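Local coordinates for protein bacterioferritin (Mycobacterium tuberculosis, PDB 3UOI) that probably stores iron, oxidising Fe(2+) with dioxygen at a ferroxidase centre and laying down the ferric mineral inside a heme-containing shell of 24 subunits, at residues 7-12 with 108-113; 15-20 with 59-64; 25-30 with 90-95; 84-89 with 138-143. All coordinates share one frame; numbering follows the deposited sequence.

Interaction 1 of 4, residues 7-12 with 108-113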
# COMPACT_ATOMS: atom_id res chain seq x y z
N PRO A 7 -8.46 54.23 -28.60
CA PRO A 7 -8.27 53.81 -29.98
C PRO A 7 -6.84 53.67 -30.43
O PRO A 7 -6.65 52.83 -31.24
CB PRO A 7 -8.99 54.90 -30.75
CG PRO A 7 -9.98 55.35 -29.88
CD PRO A 7 -9.34 55.38 -28.53
N ASP A 8 -5.89 54.49 -29.99
CA ASP A 8 -4.48 54.32 -30.30
C ASP A 8 -3.98 53.00 -29.67
O ASP A 8 -3.18 52.34 -30.24
CB ASP A 8 -3.59 55.46 -29.79
CG ASP A 8 -4.03 56.82 -30.23
OD1 ASP A 8 -4.80 56.93 -31.13
OD2 ASP A 8 -3.55 57.78 -29.65
N VAL A 9 -4.46 52.69 -28.47
CA VAL A 9 -4.08 51.47 -27.83
C VAL A 9 -4.55 50.26 -28.61
O VAL A 9 -3.85 49.32 -28.74
CB VAL A 9 -4.53 51.32 -26.38
CG1 VAL A 9 -4.08 49.99 -25.84
CG2 VAL A 9 -4.00 52.40 -25.53
N LEU A 10 -5.78 50.31 -29.09
CA LEU A 10 -6.33 49.23 -29.85
C LEU A 10 -5.59 49.00 -31.16
O LEU A 10 -5.28 47.91 -31.48
CB LEU A 10 -7.82 49.42 -30.05
CG LEU A 10 -8.73 49.08 -28.87
CD1 LEU A 10 -10.15 49.43 -29.16
CD2 LEU A 10 -8.61 47.61 -28.44
N ARG A 11 -5.23 50.03 -31.86
CA ARG A 11 -4.45 49.83 -33.05
C ARG A 11 -3.15 49.14 -32.67
O ARG A 11 -2.65 48.33 -33.38
CB ARG A 11 -4.11 51.16 -33.70
CG ARG A 11 -3.84 51.08 -35.16
CD ARG A 11 -4.14 52.37 -35.88
NE ARG A 11 -3.42 53.43 -35.24
CZ ARG A 11 -3.95 54.34 -34.43
NH1 ARG A 11 -5.25 54.36 -34.17
NH2 ARG A 11 -3.15 55.22 -33.88
N LEU A 12 -2.59 49.54 -31.56
CA LEU A 12 -1.31 49.05 -31.13
C LEU A 12 -1.40 47.55 -30.86
O LEU A 12 -0.55 46.80 -31.23
CB LEU A 12 -0.84 49.82 -29.92
CG LEU A 12 0.26 49.20 -29.10
CD1 LEU A 12 1.50 49.32 -29.81
CD2 LEU A 12 0.34 49.88 -27.86
N VAL A 108 4.95 53.08 -23.47
CA VAL A 108 4.91 54.41 -22.96
C VAL A 108 3.61 55.04 -23.38
O VAL A 108 2.95 55.65 -22.59
CB VAL A 108 6.06 55.24 -23.40
CG1 VAL A 108 5.81 56.67 -23.05
CG2 VAL A 108 7.26 54.78 -22.73
N MET A 109 3.21 54.84 -24.62
CA MET A 109 1.96 55.43 -25.04
C MET A 109 0.79 54.90 -24.22
O MET A 109 0.00 55.65 -23.75
CB MET A 109 1.71 55.24 -26.49
CG MET A 109 0.40 55.79 -26.92
SD MET A 109 -0.99 54.70 -26.81
CE MET A 109 -0.55 53.55 -28.03
N CYS A 110 0.74 53.60 -23.99
CA CYS A 110 -0.31 53.00 -23.23
C CYS A 110 -0.40 53.60 -21.85
O CYS A 110 -1.47 53.85 -21.42
CB CYS A 110 -0.11 51.51 -23.08
SG CYS A 110 -0.46 50.63 -24.50
N ARG A 111 0.73 53.81 -21.20
CA ARG A 111 0.75 54.42 -19.87
C ARG A 111 0.31 55.90 -19.87
O ARG A 111 -0.35 56.37 -19.02
CB ARG A 111 2.03 54.14 -19.14
CG ARG A 111 2.21 52.71 -18.81
CD ARG A 111 3.49 52.42 -18.08
NE ARG A 111 3.50 51.07 -17.56
CZ ARG A 111 3.01 50.73 -16.39
NH1 ARG A 111 2.50 51.62 -15.59
NH2 ARG A 111 3.03 49.49 -16.02
N GLU A 112 0.70 56.61 -20.90
CA GLU A 112 0.24 57.99 -21.08
C GLU A 112 -1.30 58.02 -21.25
O GLU A 112 -1.94 58.97 -20.92
CB GLU A 112 0.97 58.68 -22.22
CG GLU A 112 2.48 58.77 -21.98
CD GLU A 112 3.31 59.35 -23.13
OE1 GLU A 112 2.94 59.27 -24.32
OE2 GLU A 112 4.39 59.84 -22.82
N LYS A 113 -1.86 56.95 -21.79
CA LYS A 113 -3.30 56.85 -21.99
C LYS A 113 -4.05 56.31 -20.81
O LYS A 113 -5.17 56.03 -20.95
CB LYS A 113 -3.64 55.97 -23.16
CG LYS A 113 -2.81 56.19 -24.30
CD LYS A 113 -2.84 57.58 -24.69
CE LYS A 113 -2.33 57.76 -26.07
NZ LYS A 113 -3.03 58.80 -26.74

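Interaction 2 of 4, residues 15-20 with 59-64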
# COMPACT_ATOMS: atom_id res chain seq x y z
N GLU A 15 -1.90 45.60 -34.00
CA GLU A 15 -0.65 45.57 -34.68
C GLU A 15 0.20 44.44 -34.14
O GLU A 15 0.82 43.76 -34.87
CB GLU A 15 0.09 46.88 -34.47
CG GLU A 15 -0.05 47.86 -35.54
CD GLU A 15 0.81 49.05 -35.31
OE1 GLU A 15 0.26 50.11 -35.07
OE2 GLU A 15 2.04 48.90 -35.37
N GLN A 16 0.24 44.34 -32.83
CA GLN A 16 1.02 43.34 -32.13
C GLN A 16 0.44 41.98 -32.37
O GLN A 16 1.15 41.04 -32.51
CB GLN A 16 1.25 43.68 -30.68
CG GLN A 16 2.13 42.74 -29.93
CD GLN A 16 3.55 42.64 -30.44
OE1 GLN A 16 4.08 43.54 -31.05
NE2 GLN A 16 4.13 41.51 -30.22
N LEU A 17 -0.87 41.92 -32.41
CA LEU A 17 -1.55 40.69 -32.66
C LEU A 17 -1.16 40.18 -34.04
O LEU A 17 -0.84 39.05 -34.18
CB LEU A 17 -3.06 40.89 -32.59
CG LEU A 17 -3.90 39.73 -33.11
CD1 LEU A 17 -3.50 38.42 -32.47
CD2 LEU A 17 -5.34 39.95 -32.92
N THR A 18 -1.16 41.05 -35.03
CA THR A 18 -0.81 40.68 -36.38
C THR A 18 0.65 40.12 -36.36
O THR A 18 0.97 39.12 -36.95
CB THR A 18 -1.00 41.88 -37.37
OG1 THR A 18 -2.36 42.02 -37.73
CG2 THR A 18 -0.16 41.74 -38.60
N SER A 19 1.49 40.78 -35.60
CA SER A 19 2.85 40.36 -35.46
C SER A 19 2.95 38.92 -34.88
O SER A 19 3.69 38.13 -35.37
CB SER A 19 3.56 41.34 -34.53
OG SER A 19 4.90 41.09 -34.46
N GLU A 20 2.16 38.65 -33.85
CA GLU A 20 2.15 37.35 -33.21
C GLU A 20 1.69 36.27 -34.18
O GLU A 20 2.24 35.17 -34.20
CB GLU A 20 1.24 37.36 -31.98
CG GLU A 20 1.66 38.34 -30.90
CD GLU A 20 3.05 38.05 -30.36
OE1 GLU A 20 3.51 38.80 -29.47
OE2 GLU A 20 3.68 37.08 -30.83
N GLU A 59 -3.71 35.86 -25.63
CA GLU A 59 -3.76 36.84 -24.58
C GLU A 59 -4.15 38.22 -25.08
O GLU A 59 -4.97 38.86 -24.50
CB GLU A 59 -2.48 36.83 -23.76
CG GLU A 59 -2.36 35.52 -23.05
CD GLU A 59 -1.13 35.32 -22.23
OE1 GLU A 59 -0.48 36.27 -21.79
OE2 GLU A 59 -0.83 34.15 -22.00
N ILE A 60 -3.58 38.63 -26.18
CA ILE A 60 -3.91 39.93 -26.76
C ILE A 60 -5.36 39.96 -27.19
O ILE A 60 -6.06 40.93 -27.01
CB ILE A 60 -2.99 40.32 -27.91
CG1 ILE A 60 -1.61 40.57 -27.39
CG2 ILE A 60 -3.39 41.55 -28.55
CD1 ILE A 60 -0.53 40.24 -28.33
N THR A 61 -5.79 38.85 -27.74
CA THR A 61 -7.14 38.71 -28.21
C THR A 61 -8.16 38.98 -27.12
O THR A 61 -9.08 39.67 -27.37
CB THR A 61 -7.36 37.33 -28.79
OG1 THR A 61 -6.39 37.10 -29.79
CG2 THR A 61 -8.73 37.24 -29.39
N ASP A 62 -7.94 38.45 -25.93
CA ASP A 62 -8.78 38.64 -24.76
C ASP A 62 -8.75 40.13 -24.39
O ASP A 62 -9.73 40.66 -24.01
CB ASP A 62 -8.27 37.89 -23.52
CG ASP A 62 -8.34 36.39 -23.60
OD1 ASP A 62 -9.17 35.88 -24.28
OD2 ASP A 62 -7.57 35.73 -22.94
N ARG A 63 -7.58 40.76 -24.44
CA ARG A 63 -7.48 42.16 -24.06
C ARG A 63 -8.32 43.05 -24.98
O ARG A 63 -9.03 43.88 -24.53
CB ARG A 63 -6.00 42.59 -24.00
CG ARG A 63 -5.68 43.85 -23.28
CD ARG A 63 -6.21 43.97 -21.84
NE ARG A 63 -6.37 45.37 -21.45
CZ ARG A 63 -7.09 45.85 -20.47
NH1 ARG A 63 -7.73 45.07 -19.67
NH2 ARG A 63 -7.13 47.14 -20.28
N ILE A 64 -8.23 42.80 -26.26
CA ILE A 64 -8.91 43.54 -27.27
C ILE A 64 -10.40 43.38 -27.10
O ILE A 64 -11.12 44.33 -27.18
CB ILE A 64 -8.49 43.05 -28.68
CG1 ILE A 64 -6.99 43.24 -28.94
CG2 ILE A 64 -9.33 43.65 -29.72
CD1 ILE A 64 -6.62 43.05 -30.25

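Interaction 3 of 4, residues 25-30 with 90-95. With HEM (protoporphyrin IX containing Fe), chain B.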
# COMPACT_ATOMS: atom_id res chain seq x y z
N ASN A 25 3.18 31.45 -37.40
CA ASN A 25 3.46 30.78 -38.64
C ASN A 25 4.95 30.65 -39.00
O ASN A 25 5.39 29.67 -39.47
CB ASN A 25 2.70 31.41 -39.77
CG ASN A 25 1.25 31.23 -39.65
OD1 ASN A 25 0.78 31.05 -38.60
ND2 ASN A 25 0.54 31.28 -40.73
N GLN A 26 5.70 31.69 -38.78
CA GLN A 26 7.07 31.57 -39.16
C GLN A 26 7.75 30.56 -38.30
O GLN A 26 8.40 29.72 -38.81
CB GLN A 26 7.79 32.92 -39.17
CG GLN A 26 9.23 32.94 -39.64
CD GLN A 26 9.73 34.33 -39.74
OE1 GLN A 26 9.22 35.12 -40.47
NE2 GLN A 26 10.74 34.65 -38.98
N TYR A 27 7.52 30.65 -37.00
CA TYR A 27 8.15 29.78 -36.05
C TYR A 27 7.74 28.33 -36.25
O TYR A 27 8.54 27.45 -36.20
CB TYR A 27 7.94 30.22 -34.59
CG TYR A 27 8.52 31.58 -34.16
CD1 TYR A 27 9.39 32.27 -34.95
CD2 TYR A 27 8.18 32.16 -32.98
CE1 TYR A 27 9.89 33.51 -34.58
CE2 TYR A 27 8.70 33.41 -32.60
CZ TYR A 27 9.54 34.09 -33.41
OH TYR A 27 10.07 35.33 -33.07
N PHE A 28 6.48 28.12 -36.50
CA PHE A 28 6.02 26.75 -36.66
C PHE A 28 6.62 26.08 -37.85
O PHE A 28 7.21 25.06 -37.70
CB PHE A 28 4.50 26.66 -36.78
CG PHE A 28 3.96 25.25 -36.59
CD1 PHE A 28 3.71 24.75 -35.32
CD2 PHE A 28 3.69 24.44 -37.66
CE1 PHE A 28 3.20 23.47 -35.14
CE2 PHE A 28 3.18 23.16 -37.46
CZ PHE A 28 2.94 22.70 -36.21
N LEU A 29 6.51 26.72 -39.01
CA LEU A 29 6.99 26.15 -40.26
C LEU A 29 8.47 25.93 -40.17
O LEU A 29 8.94 24.96 -40.61
CB LEU A 29 6.63 26.98 -41.45
CG LEU A 29 7.09 26.41 -42.77
CD1 LEU A 29 6.28 25.30 -43.24
CD2 LEU A 29 7.08 27.47 -43.76
N HIS A 30 9.18 26.82 -39.51
CA HIS A 30 10.59 26.64 -39.27
C HIS A 30 10.88 25.38 -38.44
O HIS A 30 11.79 24.66 -38.75
CB HIS A 30 11.21 27.86 -38.60
CG HIS A 30 11.64 28.92 -39.55
ND1 HIS A 30 12.25 30.07 -39.15
CD2 HIS A 30 11.54 29.00 -40.89
CE1 HIS A 30 12.50 30.82 -40.19
NE2 HIS A 30 12.07 30.20 -41.26
N GLU A 90 18.16 33.99 -38.19
CA GLU A 90 18.20 35.38 -38.62
C GLU A 90 16.87 36.01 -38.92
O GLU A 90 16.63 37.14 -38.63
CB GLU A 90 19.16 35.57 -39.76
CG GLU A 90 20.37 36.20 -39.27
CD GLU A 90 21.43 36.28 -40.28
OE1 GLU A 90 21.23 35.71 -41.37
OE2 GLU A 90 22.47 36.88 -39.97
N ALA A 91 16.04 35.21 -39.54
CA ALA A 91 14.68 35.53 -39.84
C ALA A 91 13.85 35.70 -38.57
O ALA A 91 13.02 36.53 -38.48
CB ALA A 91 14.12 34.47 -40.73
N ASP A 92 14.07 34.83 -37.62
CA ASP A 92 13.36 34.87 -36.37
C ASP A 92 13.78 36.09 -35.56
O ASP A 92 13.01 36.70 -34.92
CB ASP A 92 13.48 33.56 -35.63
CG ASP A 92 12.77 32.40 -36.36
OD1 ASP A 92 12.96 31.31 -35.91
OD2 ASP A 92 12.06 32.56 -37.34
N LEU A 93 15.05 36.42 -35.64
CA LEU A 93 15.60 37.55 -34.94
C LEU A 93 14.97 38.80 -35.43
O LEU A 93 14.70 39.65 -34.69
CB LEU A 93 17.10 37.64 -35.13
CG LEU A 93 17.95 37.03 -34.04
CD1 LEU A 93 19.38 37.04 -34.42
CD2 LEU A 93 17.76 37.75 -32.79
N ALA A 94 14.75 38.89 -36.72
CA ALA A 94 14.21 40.10 -37.30
C ALA A 94 12.81 40.46 -36.87
O ALA A 94 12.56 41.57 -36.63
CB ALA A 94 14.35 40.11 -38.82
N ILE A 95 11.91 39.51 -36.79
CA ILE A 95 10.58 39.72 -36.26
C ILE A 95 10.51 40.09 -34.75
O ILE A 95 9.78 40.92 -34.34
CB ILE A 95 9.66 38.52 -36.61
CG1 ILE A 95 8.25 38.79 -36.16
CG2 ILE A 95 10.15 37.28 -36.02
CD1 ILE A 95 7.25 38.32 -37.09
CHA HEM B . -1.80 24.48 -29.70
CHB HEM B . -0.55 24.16 -34.33
CHC HEM B . -2.32 28.59 -35.05
CHD HEM B . -3.81 28.87 -30.46
C1A HEM B . -1.46 23.92 -30.91
C2A HEM B . -1.24 22.52 -31.22
C3A HEM B . -0.87 22.47 -32.52
C4A HEM B . -0.86 23.79 -33.05
CMA HEM B . -0.54 21.24 -33.38
CAA HEM B . -1.41 21.39 -30.17
CBA HEM B . -2.88 21.39 -29.74
CGA HEM B . -3.56 20.03 -29.66
O1A HEM B . -4.84 19.92 -29.76
O2A HEM B . -2.83 19.02 -29.48
C1B HEM B . -0.87 25.36 -34.93
C2B HEM B . -0.49 25.79 -36.28
C3B HEM B . -0.99 27.00 -36.49
C4B HEM B . -1.69 27.39 -35.27
CMB HEM B . 0.32 24.97 -37.33
CAB HEM B . -0.79 27.76 -37.83
CBB HEM B . -1.01 29.06 -37.92
C1C HEM B . -2.90 29.09 -33.89
C2C HEM B . -3.43 30.44 -33.71
C3C HEM B . -3.87 30.49 -32.43
C4C HEM B . -3.55 29.23 -31.76
CMC HEM B . -3.50 31.55 -34.80
CAC HEM B . -4.54 31.66 -31.72
CBC HEM B . -4.47 31.62 -30.39
C1D HEM B . -3.32 27.75 -29.82
C2D HEM B . -3.37 27.55 -28.40
C3D HEM B . -2.74 26.18 -28.21
C4D HEM B . -2.40 25.72 -29.50
CMD HEM B . -4.00 28.48 -27.31
CAD HEM B . -2.53 25.40 -26.93
CBD HEM B . -1.31 26.01 -26.27
CGD HEM B . -1.00 25.13 -25.09
O1D HEM B . -1.20 23.88 -25.19
O2D HEM B . -0.58 25.69 -24.06
NA HEM B . -1.19 24.63 -32.04
NB HEM B . -1.58 26.37 -34.32
NC HEM B . -3.00 28.43 -32.69
ND HEM B . -2.69 26.70 -30.47
FE HEM B . -2.13 26.58 -32.30

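Interaction 4 of 4, residues 84-89 with 138-143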
# COMPACT_ATOMS: atom_id res chain seq x y z
N THR A 84 18.34 27.71 -44.49
CA THR A 84 19.37 27.16 -43.66
C THR A 84 19.09 27.46 -42.20
O THR A 84 18.23 28.23 -41.93
CB THR A 84 20.80 27.58 -44.05
OG1 THR A 84 20.96 28.99 -43.97
CG2 THR A 84 21.14 27.14 -45.39
N LEU A 85 19.77 26.80 -41.28
CA LEU A 85 19.53 27.04 -39.88
C LEU A 85 19.90 28.48 -39.59
O LEU A 85 19.14 29.18 -38.97
CB LEU A 85 20.31 26.09 -38.97
CG LEU A 85 19.91 24.63 -38.77
CD1 LEU A 85 20.48 24.04 -37.51
CD2 LEU A 85 18.44 24.43 -38.84
N ARG A 86 21.05 28.91 -40.11
CA ARG A 86 21.54 30.26 -39.91
C ARG A 86 20.59 31.31 -40.45
O ARG A 86 20.28 32.19 -39.77
CB ARG A 86 22.92 30.44 -40.51
CG ARG A 86 23.46 31.85 -40.47
CD ARG A 86 24.76 31.97 -41.12
NE ARG A 86 25.82 31.41 -40.35
CZ ARG A 86 26.46 32.02 -39.36
NH1 ARG A 86 26.16 33.22 -38.98
NH2 ARG A 86 27.41 31.39 -38.74
N GLU A 87 20.07 31.16 -41.65
CA GLU A 87 19.08 32.11 -42.13
C GLU A 87 17.83 32.06 -41.24
O GLU A 87 17.22 33.04 -41.08
CB GLU A 87 18.65 31.89 -43.57
CG GLU A 87 19.69 31.80 -44.57
CD GLU A 87 19.14 31.50 -45.94
OE1 GLU A 87 17.94 31.49 -46.13
OE2 GLU A 87 19.93 31.27 -46.85
N GLN A 88 17.45 30.89 -40.77
CA GLN A 88 16.24 30.72 -39.93
C GLN A 88 16.28 31.46 -38.60
O GLN A 88 15.39 32.19 -38.29
CB GLN A 88 15.91 29.24 -39.73
CG GLN A 88 15.15 28.70 -40.84
CD GLN A 88 14.91 27.22 -40.79
OE1 GLN A 88 15.31 26.55 -39.88
NE2 GLN A 88 14.23 26.73 -41.75
N PHE A 89 17.38 31.34 -37.89
CA PHE A 89 17.62 32.13 -36.71
C PHE A 89 17.61 33.62 -37.05
O PHE A 89 17.15 34.39 -36.27
CB PHE A 89 18.96 31.81 -36.09
CG PHE A 89 19.08 30.46 -35.56
CD1 PHE A 89 18.09 29.89 -34.84
CD2 PHE A 89 20.25 29.74 -35.74
CE1 PHE A 89 18.25 28.62 -34.35
CE2 PHE A 89 20.39 28.50 -35.26
CZ PHE A 89 19.39 27.94 -34.58
N THR A 138 22.78 34.07 -29.35
CA THR A 138 23.68 33.07 -28.81
C THR A 138 23.82 31.86 -29.76
O THR A 138 24.87 31.34 -29.88
CB THR A 138 23.26 32.59 -27.44
OG1 THR A 138 23.47 33.60 -26.48
CG2 THR A 138 24.06 31.38 -27.03
N GLN A 139 22.77 31.45 -30.44
CA GLN A 139 22.92 30.38 -31.41
C GLN A 139 23.83 30.81 -32.57
O GLN A 139 24.69 30.11 -32.99
CB GLN A 139 21.58 29.83 -31.92
CG GLN A 139 20.56 29.39 -30.89
CD GLN A 139 21.15 28.67 -29.72
OE1 GLN A 139 21.49 27.53 -29.83
NE2 GLN A 139 21.28 29.33 -28.63
N LEU A 140 23.65 32.00 -33.07
CA LEU A 140 24.54 32.44 -34.11
C LEU A 140 25.99 32.54 -33.61
O LEU A 140 26.87 32.21 -34.31
CB LEU A 140 24.03 33.65 -34.82
CG LEU A 140 22.72 33.37 -35.52
CD1 LEU A 140 21.89 34.58 -35.57
CD2 LEU A 140 23.01 32.95 -36.85
N GLU A 141 26.17 32.96 -32.36
CA GLU A 141 27.50 33.10 -31.75
C GLU A 141 28.20 31.76 -31.70
O GLU A 141 29.35 31.65 -32.02
CB GLU A 141 27.43 33.61 -30.29
CG GLU A 141 26.65 34.91 -29.99
CD GLU A 141 26.71 35.42 -28.49
OE1 GLU A 141 26.82 34.66 -27.52
OE2 GLU A 141 26.59 36.62 -28.32
N LEU A 142 27.45 30.76 -31.28
CA LEU A 142 27.91 29.39 -31.17
C LEU A 142 28.26 28.79 -32.50
O LEU A 142 29.20 28.07 -32.61
CB LEU A 142 26.89 28.54 -30.47
CG LEU A 142 26.87 28.62 -28.98
CD1 LEU A 142 25.72 27.79 -28.43
CD2 LEU A 142 28.15 28.14 -28.45
N MET A 143 27.52 29.16 -33.52
CA MET A 143 27.76 28.65 -34.82
C MET A 143 29.15 28.97 -35.30
O MET A 143 29.82 28.12 -35.83
CB MET A 143 26.77 29.27 -35.76
CG MET A 143 25.56 28.50 -35.96
SD MET A 143 24.64 29.13 -37.30
CE MET A 143 23.74 27.76 -37.90

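Interaction 1 of 4, residues 7-12 with 108-113
D8, V9 and L12 meet M109, C110 and K113 where two helical segments run antiparallel, their axes 9.9 Å apart at closest approach and their N-to-C directions at 152°, with V9 and C110 the nearest pair of CA atoms. M109 fills the middle of the contact. Its CG stands anti to the backbone N (chi1 177°), and two further bends fold the thioether over the first turn of helix 7-36: M109 SD lies 4.0 Å from both D8 CB and V9 CG2, while M109 CE reaches D8 O and touches L12 CD2 at 3.8 Å, the side chains of L12 and M109 meeting tip to tip. The same L12 CD2 packs against C110 SG at 3.5 Å, and V9 CG1 approaches that sulfur from the neighbouring turn. At the margin of the contact, K113 crosses the D8 side chain at about a right angle and its NZ forms a salt bridge with D8 OD2 at 3.1 Å, arriving on the anti side and tilted 28° out of the carboxylate plane. The other oxygen, D8 OD1, has a long ion pair with R11 NH2, which makes D8 the centre of a small charged network. Behind the apolar part, L12 also touches L122, and C110 touches A119, both on helix 116-146. The contact thus joins the start of the first helix to the end of the third in the antiparallel four-helix bundle of the ferritin fold.

Interaction 2 of 4, residues 15-20 with 59-64
I60 and L17 form the centre of this antiparallel helix pair of the ferritin four-helix bundle, in which helices 7-36 and 40-66 pass with segment axes 10.0 Å apart and directions at 156°. Following the second segment, I60 comes first and divides its side chain among three neighbours. Its CG2 packs on L17 CB at 4.1 Å; the CG1 branch, set anti to the carbonyl carbon (chi1 -67°), carries CD1 to the aliphatic parts of two polar residues, E20 CG at 3.9 Å and Q16 CG at 4.0 Å, crossing both chains at about a right angle. T61 follows, its OG1 near L17 CD1 but hydrogen-bonded to A57 O and Y73 OH. One turn beyond I60, I64 CD1 meets L17 CD2, with P71 touching both residues.

No hydrogen bond spans the two segments. E20 is a predicted ligand of the first ferroxidase iron, and E53, another predicted iron ligand, is nearby. Q16 probably helps to position E20 as a second-shell residue: Q16 OE1 accepts from R102 NH2, and Q16 NE2 donates to E20 OE1 at 2.9 Å, from 56° above the carboxylate plane.

Interaction 3 of 4, residues 25-30 with 90-95
Q26 and D92 make the straightest polar link between helices 7-36 and 85-112, neighbours in the ferritin four-helix bundle. Q26 NE2 donates to D92 OD2 at 3.0 Å with an angle of 174° at the hydrogen, using the anti lone pair of the oxygen; amide and carboxylate are nearly coplanar, 15° apart. The Q26 chain, fully extended from its root to the amide, spans the gap far enough for NE2 to make a second, weak bond to A91 O. H30 ND1 adds another weak bond to D92 OD2 at 3.1 Å, so that one straight and one weak bond, from donors a turn apart, converge on a single buried carboxylate oxygen. Both donor side chains are held from behind by backbone N-H groups of the loop before helix 85-112: R80 N binds Q26 OE1, and G82 N binds H30 NE2.

Outward from this network, the Y27 ring lies along D92, its plane 67° from the carboxylate, with CE1 3.6 Å from D92 CG. Its far end packs against I95, whose CG2 lies 3.5 Å from Y27 OH. Y27 also meets the ring of H132 and touches E53 and E96, all predicted iron ligands, which places this residue beside the ferroxidase centre. A91 CB comes to the edge of the H30 imidazole, 4.0 Å from CE1. Away from this network, F28 leaves the far side of helix 7-36, and it and N25 belong to the heme pocket shared with a neighbouring subunit, whose Y73 O accepts from N25 ND2. There the heme methyl CMB sits over the centre of the F28 ring, 3.4 Å from F28 CE2.

Interaction 4 of 4, residues 84-89 with 138-143
R86 lies across M143 and L140 where helices 85-112 and 116-146, the third and fourth of the ferritin four-helix bundle, run antiparallel with directions at 153°. From its root outward, R86 CB meets the end of the methionine, 3.8 Å from M143 CE and 3.9 Å from M143 SD. The next atom, R86 CG, is swung away from the backbone N by a chi1 of 174° and packs on L140 CD2 at 3.8 Å. A bend at chi3 then turns the guanidinium back over the methionine: M143 SD lies over one face, offset toward the rim, with R86 NE and R86 CZ each 4.0 Å from M143 SD. At the tip, R86 NH1 touches L140 CD2, while R86 NH2 reaches M143 CB and makes its salt bridge with D144 on the fourth helix. The charge is thus paired just beyond the segment, and the apolar side chains cover the stem and one face of the arginine.

One turn further along, the F89 ring has Q139 over one face and L140 and M143 at its edge. M143 CE, which lies near the ring plane, also reaches L85 CB at 4.0 Å. Y151 of the short helix 148-153 packs on both F89 and M143. Over the F89 face, Q139 makes a CH-pi contact, its CB 4.0 Å from the ring centroid and 18° off the normal.

All four interactions belong to one helical bundle and follow its length. Interaction 1 lies at one end and interaction 4 on the other side of the chain's centre, with about 35 Å between their centres. Interaction 2 adjoins interaction 1, where L10 CD2 touches I64 CG2 at 4.2 Å, and it also reaches interaction 3 through S19 O and I95 CD1, 4.0 Å apart. Interactions 3 and 4 meet at L93 CD1 and L140 CD1, 3.7 Å apart. The predicted ferroxidase centre falls between interactions 2 and 3: E20 belongs to interaction 2, while Y27 of interaction 3 approaches E96 and H132. Interaction 3 also borders the heme.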